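Local atomic coordinates of prophage Pfl 6 Cro (Pseudomonas fluorescens, PDB entry 2PIJ), a protein that probably binds operator DNA as a helix-turn-helix transcription factor of the Cro family, pairing two identical chains. Residues M1-L6 and I40-E46. Residues are numbered along the deposited sequence; the frame is centred on the assembly and turned at random.
Sequences MKKIPL and IEITLYE. With SO4 (sulfate ion), chain E; SO4 (sulfate ion), chain F; SO4 (sulfate ion), chain C.
K3 lays its aliphatic stem alongside T43, CG 3.5 Å from T43 OG1, and crosses E41. A long, flexible lysine suits this outer face: a water accepting from K3 NZ and donating to E41 OE1 joins the separated charges, while NZ also donates to a sulfate. M1, here selenomethionine, turns its CG anti to the backbone N (chi1 169°), against the methyl of T43; its selenium reaches Y45 CE1 at 3.9 Å, an oblique Met-aromatic contact. A second sulfate, probably from the crystallisation liquor, accepts through one oxygen from both M1 N and E46 N.

On the opposite face I4, I42 and L44 make an apolar patch. I4 CD1 meets L44 CD2 at 4.0 Å, the side chains crossing at about a right angle, and Y9 packs on both. Where the strand enters helix 6-12, L6 sets its CB 3.9 Å from I40 CB and its CD1 against I42 CD1; leucine and isoleucine suit this buried corner, where L19 and M33 pack on L6.

K2 with L44 and I4 with I42 each exchange two backbone hydrogen bonds; L6 N donates to I40 O. This antiparallel pairing joins the N-terminal strand to the sheet's central strand in an alpha+beta Cro fold, as in lambda Cro.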
loop_
_atom_site.group_PDB
_atom_site.type_symbol
_atom_site.label_atom_id
_atom_site.label_comp_id
_atom_site.label_asym_id
_atom_site.label_seq_id
_atom_site.Cartn_x
_atom_site.Cartn_y
_atom_site.Cartn_z
HETATM N N MSE B 1 2.635 -9.860 14.502
HETATM C CA MSE B 1 1.986 -9.485 13.209
HETATM C C MSE B 1 2.597 -10.204 11.997
HETATM O O MSE B 1 3.814 -10.327 11.861
HETATM C CB MSE B 1 2.039 -7.960 13.034
HETATM C CG MSE B 1 1.663 -7.379 11.694
HETATM SE SE MSE B 1 2.092 -5.464 11.690
HETATM C CE MSE B 1 4.007 -5.692 12.024
ATOM N N LYS B 2 1.723 -10.688 11.122
ATOM C CA LYS B 2 2.147 -11.272 9.858
ATOM C C LYS B 2 1.508 -10.539 8.689
ATOM O O LYS B 2 0.326 -10.217 8.735
ATOM C CB LYS B 2 1.792 -12.759 9.786
ATOM C CG LYS B 2 2.750 -13.632 10.490
ATOM C CD LYS B 2 3.075 -14.871 9.653
ATOM C CE LYS B 2 4.576 -15.228 9.850
ATOM N NZ LYS B 2 4.756 -16.719 9.638
ATOM N N LYS B 3 2.287 -10.299 7.643
ATOM C CA LYS B 3 1.730 -9.744 6.437
ATOM C C LYS B 3 1.982 -10.657 5.229
ATOM O O LYS B 3 3.082 -11.133 5.024
ATOM C CB LYS B 3 2.254 -8.329 6.170
ATOM C CG LYS B 3 2.193 -7.375 7.366
ATOM C CD LYS B 3 2.740 -6.054 6.942
ATOM C CE LYS B 3 3.369 -5.282 8.054
ATOM N NZ LYS B 3 3.648 -3.918 7.544
ATOM N N ILE B 4 0.973 -10.776 4.384
ATOM C CA ILE B 4 0.829 -11.887 3.482
ATOM C C ILE B 4 0.003 -11.440 2.252
ATOM O O ILE B 4 -1.098 -10.838 2.384
ATOM C CB ILE B 4 0.170 -13.118 4.274
ATOM C CG1 ILE B 4 1.243 -13.962 4.940
ATOM C CG2 ILE B 4 -0.600 -14.038 3.388
ATOM C CD1 ILE B 4 1.389 -13.779 6.441
ATOM N N PRO B 5 0.543 -11.700 1.047
ATOM C CA PRO B 5 -0.274 -11.386 -0.109
ATOM C C PRO B 5 -1.594 -12.199 -0.124
ATOM O O PRO B 5 -1.660 -13.316 0.413
ATOM C CB PRO B 5 0.584 -11.801 -1.292
ATOM C CG PRO B 5 1.911 -12.264 -0.711
ATOM C CD PRO B 5 1.834 -12.340 0.737
ATOM N N LEU B 6 -2.631 -11.609 -0.703
ATOM C CA LEU B 6 -3.990 -12.148 -0.715
ATOM C C LEU B 6 -4.105 -13.564 -1.201
ATOM O O LEU B 6 -4.736 -14.408 -0.513
ATOM C CB LEU B 6 -4.950 -11.229 -1.522
ATOM C CG LEU B 6 -6.401 -11.738 -1.689
ATOM C CD1 LEU B 6 -7.088 -11.912 -0.301
ATOM C CD2 LEU B 6 -7.190 -10.759 -2.520
ATOM N N ILE B 40 -3.148 -6.881 -3.238
ATOM C CA ILE B 40 -3.729 -6.794 -1.906
ATOM C C ILE B 40 -2.865 -7.562 -0.904
ATOM O O ILE B 40 -2.487 -8.729 -1.138
ATOM C CB ILE B 40 -5.224 -7.335 -1.918
ATOM C CG1 ILE B 40 -6.151 -6.683 -3.010
ATOM C CG2 ILE B 40 -5.799 -7.301 -0.494
ATOM C CD1 ILE B 40 -6.565 -5.246 -2.812
ATOM N N GLU B 41 -2.546 -6.894 0.223
ATOM C CA GLU B 41 -1.739 -7.433 1.285
ATOM C C GLU B 41 -2.621 -7.611 2.519
ATOM O O GLU B 41 -3.398 -6.728 2.920
ATOM C CB GLU B 41 -0.548 -6.512 1.562
ATOM C CG GLU B 41 0.371 -6.996 2.718
ATOM C CD GLU B 41 1.216 -5.893 3.264
ATOM O OE1 GLU B 41 0.685 -5.005 3.988
ATOM O OE2 GLU B 41 2.427 -5.920 3.018
ATOM N N ILE B 42 -2.555 -8.795 3.089
ATOM C CA ILE B 42 -3.301 -9.076 4.281
ATOM C C ILE B 42 -2.362 -9.011 5.530
ATOM O O ILE B 42 -1.317 -9.634 5.585
ATOM C CB ILE B 42 -3.996 -10.480 4.188
ATOM C CG1 ILE B 42 -4.948 -10.554 2.969
ATOM C CG2 ILE B 42 -4.696 -10.799 5.522
ATOM C CD1 ILE B 42 -6.151 -9.613 2.998
ATOM N N THR B 43 -2.806 -8.267 6.530
ATOM C CA THR B 43 -2.127 -8.198 7.821
ATOM C C THR B 43 -2.920 -8.903 8.945
ATOM O O THR B 43 -4.081 -8.594 9.184
ATOM C CB THR B 43 -1.810 -6.751 8.223
ATOM O OG1 THR B 43 -1.091 -6.108 7.156
ATOM C CG2 THR B 43 -0.922 -6.715 9.429
ATOM N N LEU B 44 -2.230 -9.809 9.638
ATOM C CA LEU B 44 -2.755 -10.664 10.732
ATOM C C LEU B 44 -2.154 -10.277 12.080
ATOM O O LEU B 44 -0.963 -10.411 12.275
ATOM C CB LEU B 44 -2.405 -12.121 10.477
ATOM C CG LEU B 44 -2.996 -12.824 9.246
ATOM C CD1 LEU B 44 -4.360 -12.301 8.864
ATOM C CD2 LEU B 44 -2.070 -12.691 8.107
ATOM N N TYR B 45 -2.974 -9.767 12.983
ATOM C CA TYR B 45 -2.489 -9.370 14.304
ATOM C C TYR B 45 -2.677 -10.463 15.308
ATOM O O TYR B 45 -3.564 -11.312 15.152
ATOM C CB TYR B 45 -3.203 -8.107 14.781
ATOM C CG TYR B 45 -2.928 -6.945 13.863
ATOM C CD1 TYR B 45 -1.748 -6.194 14.019
ATOM C CD2 TYR B 45 -3.802 -6.621 12.818
ATOM C CE1 TYR B 45 -1.454 -5.148 13.195
ATOM C CE2 TYR B 45 -3.515 -5.545 11.973
ATOM C CZ TYR B 45 -2.335 -4.823 12.167
ATOM O OH TYR B 45 -2.033 -3.740 11.352
ATOM N N GLU B 46 -1.835 -10.395 16.348
ATOM C CA GLU B 46 -1.853 -11.321 17.471
ATOM C C GLU B 46 -3.116 -11.101 18.302
ATOM O O GLU B 46 -3.596 -12.032 18.923
ATOM C CB GLU B 46 -0.576 -11.213 18.323
ATOM C CG GLU B 46 0.716 -11.538 17.561
ATOM C CD GLU B 46 1.849 -12.023 18.467
ATOM O OE1 GLU B 46 2.229 -11.283 19.399
ATOM O OE2 GLU B 46 2.375 -13.137 18.234
HETATM S S SO4 E . 0.443 -7.622 17.133
HETATM O O1 SO4 E . -0.868 -7.474 17.792
HETATM O O2 SO4 E . 0.352 -8.653 16.111
HETATM O O3 SO4 E . 0.881 -6.345 16.533
HETATM O O4 SO4 E . 1.415 -8.031 18.150
HETATM S S SO4 F . 6.427 -11.544 8.171
HETATM O O1 SO4 F . 6.487 -11.743 9.637
HETATM O O2 SO4 F . 6.278 -12.853 7.516
HETATM O O3 SO4 F . 5.288 -10.691 7.793
HETATM O O4 SO4 F . 7.633 -10.861 7.687
HETATM S S SO4 C . 7.100 -3.874 4.916
HETATM O O1 SO4 C . 6.498 -4.387 6.152
HETATM O O2 SO4 C . 6.642 -4.627 3.748
HETATM O O3 SO4 C . 6.681 -2.478 4.742
HETATM O O4 SO4 C . 8.556 -3.988 4.979
HETATM O O HOH W 1 1.396 -3.139 5.707
#